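Local coordinates for RctB replication initiator protein (Vibrio cholerae, PDB 5UBE) that initiates replication of the second chromosome of the cholera pathogen and has an N-terminal helix-turn-helix domain that probably binds DNA, at residues Gly18-Val23 / Gly107-His112; Glu32-Phe37 / His112-Pro117. One frame throughout, in Å; residues are numbered along the deposited sequence.

Interaction 1. Residues Gly18-Val23 / Gly107-His112; sequences GHLFEV and GKTMLH
Leu20 and Leu111, and next to them Phe21 and His112, pair as neighbours on two parallel strands, a small example of how a sheet joins segments 84 residues apart. Leu20 N bonds to Met110 O at 2.9 Å. Glu22 N to His112 O, also 2.9 Å, is nearly straight at 171°, whereas His112 N to Leu20 O, at 2.8 Å, is bent to 131°. The packing is tight on the aromatic face, where His19, Phe21 and His112 cluster. The His112 ring sits obliquely to both others, its CD2 edge lies in plane with Leu20 O, 3.2 Å away, and its buried NE2 has no polar partner in the model. With CG anti to its carbonyl carbon (chi1 -79°), His19 runs alongside Met110 and takes Met110 CB over one face, 3.6 Å from the ring centroid. On the other face of the sheet Leu20 CB meets Leu111 CD1 at 3.7 Å. Toward Gly107 the two chains separate: Thr109 CB comes no nearer to Gly18 O than 4.1 Å, and Thr109 and Met110 are partly exposed. Leu85 of helix 78-91 covers the aromatic face; strands 62-64 and 94-100 flank the pair in a mixed sheet, the former beyond 20-22, the latter beyond 108-114.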
loop_
_atom_site.group_PDB
_atom_site.type_symbol
_atom_site.label_atom_id
_atom_site.label_comp_id
_atom_site.label_asym_id
_atom_site.label_seq_id
_atom_site.Cartn_x
_atom_site.Cartn_y
_atom_site.Cartn_z
ATOM N N GLY A 18 -0.756 8.852 6.867
ATOM C CA GLY A 18 -0.207 8.897 5.532
ATOM C C GLY A 18 -1.042 8.097 4.545
ATOM O O GLY A 18 -2.233 7.826 4.747
ATOM N N HIS A 19 -0.390 7.700 3.464
ATOM C CA HIS A 19 -1.067 6.908 2.458
ATOM C C HIS A 19 -1.422 5.536 3.020
ATOM O O HIS A 19 -0.784 5.042 3.951
ATOM C CB HIS A 19 -0.197 6.769 1.208
ATOM C CG HIS A 19 -0.225 7.971 0.318
ATOM N ND1 HIS A 19 0.571 8.089 -0.801
ATOM C CD2 HIS A 19 -0.958 9.107 0.379
ATOM C CE1 HIS A 19 0.328 9.244 -1.393
ATOM N NE2 HIS A 19 -0.594 9.881 -0.696
ATOM N N LEU A 20 -2.444 4.913 2.424
ATOM C CA LEU A 20 -3.066 3.703 2.946
ATOM C C LEU A 20 -3.044 2.578 1.918
ATOM O O LEU A 20 -3.204 2.810 0.718
ATOM C CB LEU A 20 -4.515 3.973 3.341
ATOM C CG LEU A 20 -4.755 4.970 4.468
ATOM C CD1 LEU A 20 -6.237 5.051 4.803
ATOM C CD2 LEU A 20 -3.959 4.561 5.684
ATOM N N PHE A 21 -2.878 1.350 2.409
ATOM C CA PHE A 21 -2.858 0.147 1.585
ATOM C C PHE A 21 -3.940 -0.812 2.054
ATOM O O PHE A 21 -3.980 -1.183 3.230
ATOM C CB PHE A 21 -1.502 -0.550 1.659
ATOM C CG PHE A 21 -0.376 0.283 1.138
ATOM C CD1 PHE A 21 -0.043 0.254 -0.204
ATOM C CD2 PHE A 21 0.332 1.118 1.989
ATOM C CE1 PHE A 21 0.997 1.040 -0.682
ATOM C CE2 PHE A 21 1.368 1.899 1.515
ATOM C CZ PHE A 21 1.703 1.865 0.198
ATOM N N GLU A 22 -4.793 -1.237 1.133
ATOM C CA GLU A 22 -5.824 -2.211 1.468
ATOM C C GLU A 22 -5.200 -3.604 1.575
ATOM O O GLU A 22 -4.560 -4.081 0.631
ATOM C CB GLU A 22 -6.929 -2.153 0.414
ATOM C CG GLU A 22 -7.856 -3.330 0.374
ATOM C CD GLU A 22 -8.623 -3.377 -0.936
ATOM O OE1 GLU A 22 -9.353 -2.400 -1.226
ATOM O OE2 GLU A 22 -8.468 -4.371 -1.682
ATOM N N VAL A 23 -5.375 -4.243 2.735
ATOM C CA VAL A 23 -4.856 -5.588 2.948
ATOM C C VAL A 23 -5.638 -6.581 2.100
ATOM O O VAL A 23 -6.868 -6.502 1.996
ATOM C CB VAL A 23 -4.934 -5.950 4.439
ATOM C CG1 VAL A 23 -4.543 -7.406 4.654
ATOM C CG2 VAL A 23 -4.034 -5.018 5.255
ATOM N N GLY A 107 -10.583 16.739 4.431
ATOM C CA GLY A 107 -9.361 16.319 3.781
ATOM C C GLY A 107 -9.422 14.892 3.262
ATOM O O GLY A 107 -10.301 14.097 3.604
ATOM N N LYS A 108 -8.452 14.569 2.410
ATOM C CA LYS A 108 -8.359 13.251 1.799
ATOM C C LYS A 108 -6.946 12.699 1.954
ATOM O O LYS A 108 -5.999 13.425 2.280
ATOM C CB LYS A 108 -8.732 13.285 0.308
ATOM C CG LYS A 108 -10.056 13.959 -0.011
ATOM C CD LYS A 108 -10.374 13.830 -1.495
ATOM C CE LYS A 108 -11.669 14.536 -1.864
ATOM N NZ LYS A 108 -12.054 14.261 -3.278
ATOM N N THR A 109 -6.830 11.388 1.736
ATOM C CA THR A 109 -5.552 10.689 1.585
ATOM C C THR A 109 -5.705 9.737 0.402
ATOM O O THR A 109 -6.742 9.734 -0.271
ATOM C CB THR A 109 -5.149 9.957 2.876
ATOM O OG1 THR A 109 -6.144 8.981 3.212
ATOM C CG2 THR A 109 -5.004 10.942 4.022
ATOM N N MET A 110 -4.685 8.912 0.146
ATOM C CA MET A 110 -4.700 7.964 -0.969
ATOM C C MET A 110 -4.839 6.528 -0.469
ATOM O O MET A 110 -4.076 6.086 0.398
ATOM C CB MET A 110 -3.433 8.076 -1.818
ATOM C CG MET A 110 -3.617 8.848 -3.111
ATOM S SD MET A 110 -4.981 8.257 -4.119
ATOM C CE MET A 110 -4.931 9.483 -5.430
ATOM N N LEU A 111 -5.798 5.799 -1.031
ATOM C CA LEU A 111 -5.936 4.373 -0.776
ATOM C C LEU A 111 -5.381 3.601 -1.964
ATOM O O LEU A 111 -5.611 3.970 -3.116
ATOM C CB LEU A 111 -7.396 3.990 -0.533
ATOM C CG LEU A 111 -7.626 2.523 -0.174
ATOM C CD1 LEU A 111 -6.929 2.188 1.137
ATOM C CD2 LEU A 111 -9.116 2.222 -0.101
ATOM N N HIS A 112 -4.646 2.533 -1.678
ATOM C CA HIS A 112 -3.974 1.754 -2.709
ATOM C C HIS A 112 -4.426 0.314 -2.586
ATOM O O HIS A 112 -4.312 -0.284 -1.511
ATOM C CB HIS A 112 -2.453 1.869 -2.583
ATOM C CG HIS A 112 -1.974 3.274 -2.694
ATOM N ND1 HIS A 112 -1.368 3.769 -3.829
ATOM C CD2 HIS A 112 -2.084 4.314 -1.837
ATOM C CE1 HIS A 112 -1.092 5.048 -3.652
ATOM N NE2 HIS A 112 -1.516 5.405 -2.453
#

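Interaction 2. Residues Glu32-Phe37 / His112-Pro117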
loop_
_atom_site.group_PDB
_atom_site.type_symbol
_atom_site.label_atom_id
_atom_site.label_comp_id
_atom_site.label_asym_id
_atom_site.label_seq_id
_atom_site.Cartn_x
_atom_site.Cartn_y
_atom_site.Cartn_z
ATOM N N GLU A 32 4.392 -12.649 -5.656
ATOM C CA GLU A 32 5.317 -13.521 -6.374
ATOM C C GLU A 32 5.060 -13.496 -7.873
ATOM O O GLU A 32 6.001 -13.623 -8.663
ATOM C CB GLU A 32 5.221 -14.951 -5.838
ATOM C CG GLU A 32 5.505 -15.033 -4.325
ATOM C CD GLU A 32 5.690 -16.453 -3.810
ATOM O OE1 GLU A 32 5.148 -17.397 -4.430
ATOM O OE2 GLU A 32 6.381 -16.614 -2.778
ATOM N N GLN A 33 3.804 -13.321 -8.288
ATOM C CA GLN A 33 3.528 -13.273 -9.720
ATOM C C GLN A 33 3.935 -11.945 -10.345
ATOM O O GLN A 33 4.304 -11.922 -11.524
ATOM C CB GLN A 33 2.048 -13.539 -9.996
ATOM C CG GLN A 33 1.629 -14.972 -9.754
ATOM C CD GLN A 33 0.156 -15.172 -10.016
ATOM O OE1 GLN A 33 -0.675 -14.530 -9.389
ATOM N NE2 GLN A 33 -0.176 -16.041 -10.971
ATOM N N TYR A 34 3.888 -10.842 -9.583
ATOM C CA TYR A 34 4.287 -9.540 -10.126
ATOM C C TYR A 34 5.719 -9.558 -10.642
ATOM O O TYR A 34 6.070 -8.788 -11.545
ATOM C CB TYR A 34 4.173 -8.454 -9.057
ATOM C CG TYR A 34 2.786 -8.028 -8.648
ATOM C CD1 TYR A 34 1.720 -8.055 -9.539
ATOM C CD2 TYR A 34 2.551 -7.565 -7.351
ATOM C CE1 TYR A 34 0.456 -7.646 -9.144
ATOM C CE2 TYR A 34 1.301 -7.158 -6.952
ATOM C CZ TYR A 34 0.260 -7.190 -7.849
ATOM O OH TYR A 34 -0.974 -6.770 -7.416
ATOM N N GLN A 35 6.565 -10.414 -10.071
ATOM C CA GLN A 35 7.979 -10.411 -10.414
ATOM C C GLN A 35 8.252 -10.905 -11.826
ATOM O O GLN A 35 9.397 -10.802 -12.275
ATOM C CB GLN A 35 8.750 -11.245 -9.395
ATOM C CG GLN A 35 8.758 -10.620 -7.998
ATOM C CD GLN A 35 9.021 -11.643 -6.922
ATOM O OE1 GLN A 35 8.430 -11.602 -5.833
ATOM N NE2 GLN A 35 9.902 -12.587 -7.225
ATOM N N HIS A 36 7.240 -11.446 -12.521
ATOM C CA HIS A 36 7.330 -11.773 -13.938
ATOM C C HIS A 36 7.170 -10.553 -14.831
ATOM O O HIS A 36 7.356 -10.676 -16.044
ATOM C CB HIS A 36 6.253 -12.793 -14.357
ATOM C CG HIS A 36 6.352 -14.134 -13.689
ATOM N ND1 HIS A 36 6.885 -15.241 -14.317
ATOM C CD2 HIS A 36 5.920 -14.564 -12.478
ATOM C CE1 HIS A 36 6.809 -16.284 -13.510
ATOM N NE2 HIS A 36 6.231 -15.899 -12.385
ATOM N N PHE A 37 6.815 -9.392 -14.282
ATOM C CA PHE A 37 6.450 -8.241 -15.100
ATOM C C PHE A 37 7.582 -7.218 -15.208
ATOM O O PHE A 37 8.344 -6.997 -14.259
ATOM C CB PHE A 37 5.182 -7.587 -14.546
ATOM C CG PHE A 37 3.977 -8.492 -14.592
ATOM C CD1 PHE A 37 3.702 -9.237 -15.731
ATOM C CD2 PHE A 37 3.150 -8.642 -13.494
ATOM C CE1 PHE A 37 2.604 -10.087 -15.777
ATOM C CE2 PHE A 37 2.048 -9.494 -13.536
ATOM C CZ PHE A 37 1.773 -10.211 -14.680
ATOM N N HIS A 112 -4.646 2.533 -1.678
ATOM C CA HIS A 112 -3.974 1.754 -2.709
ATOM C C HIS A 112 -4.426 0.314 -2.586
ATOM O O HIS A 112 -4.312 -0.284 -1.511
ATOM C CB HIS A 112 -2.453 1.869 -2.583
ATOM C CG HIS A 112 -1.974 3.274 -2.694
ATOM N ND1 HIS A 112 -1.368 3.769 -3.829
ATOM C CD2 HIS A 112 -2.084 4.314 -1.837
ATOM C CE1 HIS A 112 -1.092 5.048 -3.652
ATOM N NE2 HIS A 112 -1.516 5.405 -2.453
ATOM N N ARG A 113 -4.932 -0.230 -3.686
ATOM C CA ARG A 113 -5.491 -1.574 -3.746
ATOM C C ARG A 113 -4.684 -2.383 -4.746
ATOM O O ARG A 113 -4.455 -1.930 -5.867
ATOM C CB ARG A 113 -6.968 -1.528 -4.151
ATOM C CG ARG A 113 -7.511 -2.813 -4.772
ATOM C CD ARG A 113 -8.962 -2.606 -5.155
ATOM N NE ARG A 113 -9.686 -1.959 -4.063
ATOM C CZ ARG A 113 -10.885 -1.399 -4.176
ATOM N NH1 ARG A 113 -11.518 -1.393 -5.343
ATOM N NH2 ARG A 113 -11.452 -0.838 -3.116
ATOM N N PHE A 114 -4.217 -3.551 -4.324
ATOM C CA PHE A 114 -3.489 -4.417 -5.234
ATOM C C PHE A 114 -4.374 -4.761 -6.420
ATOM O O PHE A 114 -5.593 -4.899 -6.285
ATOM C CB PHE A 114 -3.035 -5.684 -4.510
ATOM C CG PHE A 114 -1.827 -5.471 -3.602
ATOM C CD1 PHE A 114 -0.540 -5.414 -4.137
ATOM C CD2 PHE A 114 -1.983 -5.332 -2.226
ATOM C CE1 PHE A 114 0.561 -5.235 -3.315
ATOM C CE2 PHE A 114 -0.871 -5.136 -1.387
ATOM C CZ PHE A 114 0.401 -5.090 -1.939
ATOM N N ILE A 115 -3.761 -4.848 -7.597
ATOM C CA ILE A 115 -4.458 -5.168 -8.835
ATOM C C ILE A 115 -4.082 -6.587 -9.229
ATOM O O ILE A 115 -2.903 -6.959 -9.200
ATOM C CB ILE A 115 -4.115 -4.165 -9.958
ATOM C CG1 ILE A 115 -4.337 -2.728 -9.482
ATOM C CG2 ILE A 115 -4.988 -4.420 -11.181
ATOM C CD1 ILE A 115 -4.168 -1.685 -10.560
ATOM N N ASN A 116 -5.085 -7.382 -9.568
ATOM C CA ASN A 116 -4.865 -8.768 -9.953
ATOM C C ASN A 116 -3.918 -8.834 -11.145
ATOM O O ASN A 116 -4.112 -8.102 -12.125
ATOM C CB ASN A 116 -6.212 -9.416 -10.293
ATOM C CG ASN A 116 -6.133 -10.924 -10.377
ATOM O OD1 ASN A 116 -5.265 -11.478 -11.054
ATOM N ND2 ASN A 116 -7.041 -11.601 -9.684
ATOM N N PRO A 117 -2.884 -9.676 -11.110
ATOM C CA PRO A 117 -2.008 -9.801 -12.284
ATOM C C PRO A 117 -2.753 -10.166 -13.564
ATOM O O PRO A 117 -2.355 -9.717 -14.646
ATOM C CB PRO A 117 -1.020 -10.900 -11.873
ATOM C CG PRO A 117 -1.038 -10.882 -10.358
ATOM C CD PRO A 117 -2.466 -10.555 -10.004
#
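Tyr34 reaches from helix 26-34, near its last turn, to the chain leaving strand 108-114, where its hydroxyl donates a hydrogen bond to Ile115 O, 2.6 Å from Tyr34 OH. A chi1 of -72°, which sets CG anti to the carbonyl carbon, carries the phenol across to this acceptor. The donor stands 32° out of the carbonyl plane, and the C=O...O angle is 134°. Ile115 O lies near the ring plane on the CE1 side; Phe114 CD1 comes in near that plane on the CE2 side, 3.8 Å from Tyr34 CE2, and the two side chains run obliquely past each other. Pro117 packs crosswise, at about a right angle, on Gln33, Tyr34 and Phe37. Its CG rests against Tyr34 CE1 at 3.8 Å, and its CB meets the edge of the Phe37 ring, 3.8 Å from Phe37 CE2. Gln33 closes the exposed border, with OE1 3.8 Å from Pro117 CG.

Around this shell, a type I turn from Tyr34 to Phe37, with Phe37 N bonded to Tyr34 O at 2.9 Å, brings the phenyl ring round to Pro117. Asn116 N-caps helix 117-120, its OD1 accepting from Asn118 N, and Pro117 occupies the first turn of that helix. Leu48 of helix 42-55 touches both Tyr34 and Phe114, and Trp30 of helix 26-34 touches Phe114 and Pro117. A tyrosine hydroxyl is thus bonded to a backbone carbonyl where strand 108-114 gives way to helix 117-120, beside the Asn116 N-cap, in a fold of helices against a small mixed sheet, consistent with a winged helix-turn-helix domain.

Overall arrangement
Strand 108-114 carries both contacts: interaction 1 holds its first part beside strand 20-22, and interaction 2 fastens the chain just past its end to residues 32-37. Since strand 20-22 and helix 26-34 follow each other in sequence, two successive elements near the start of the domain are anchored along one late stretch. His112 belongs to both ranges but touches only segment 18-23. The centres of interactions 1 and 2 lie about 18 Å apart, on opposite sides of the chain's centre. A salt bridge between Glu22 OE1 and Arg113 NE (2.9 Å) connects them directly, and Phe94 meets Phe21 and Phe114 and so bridges them.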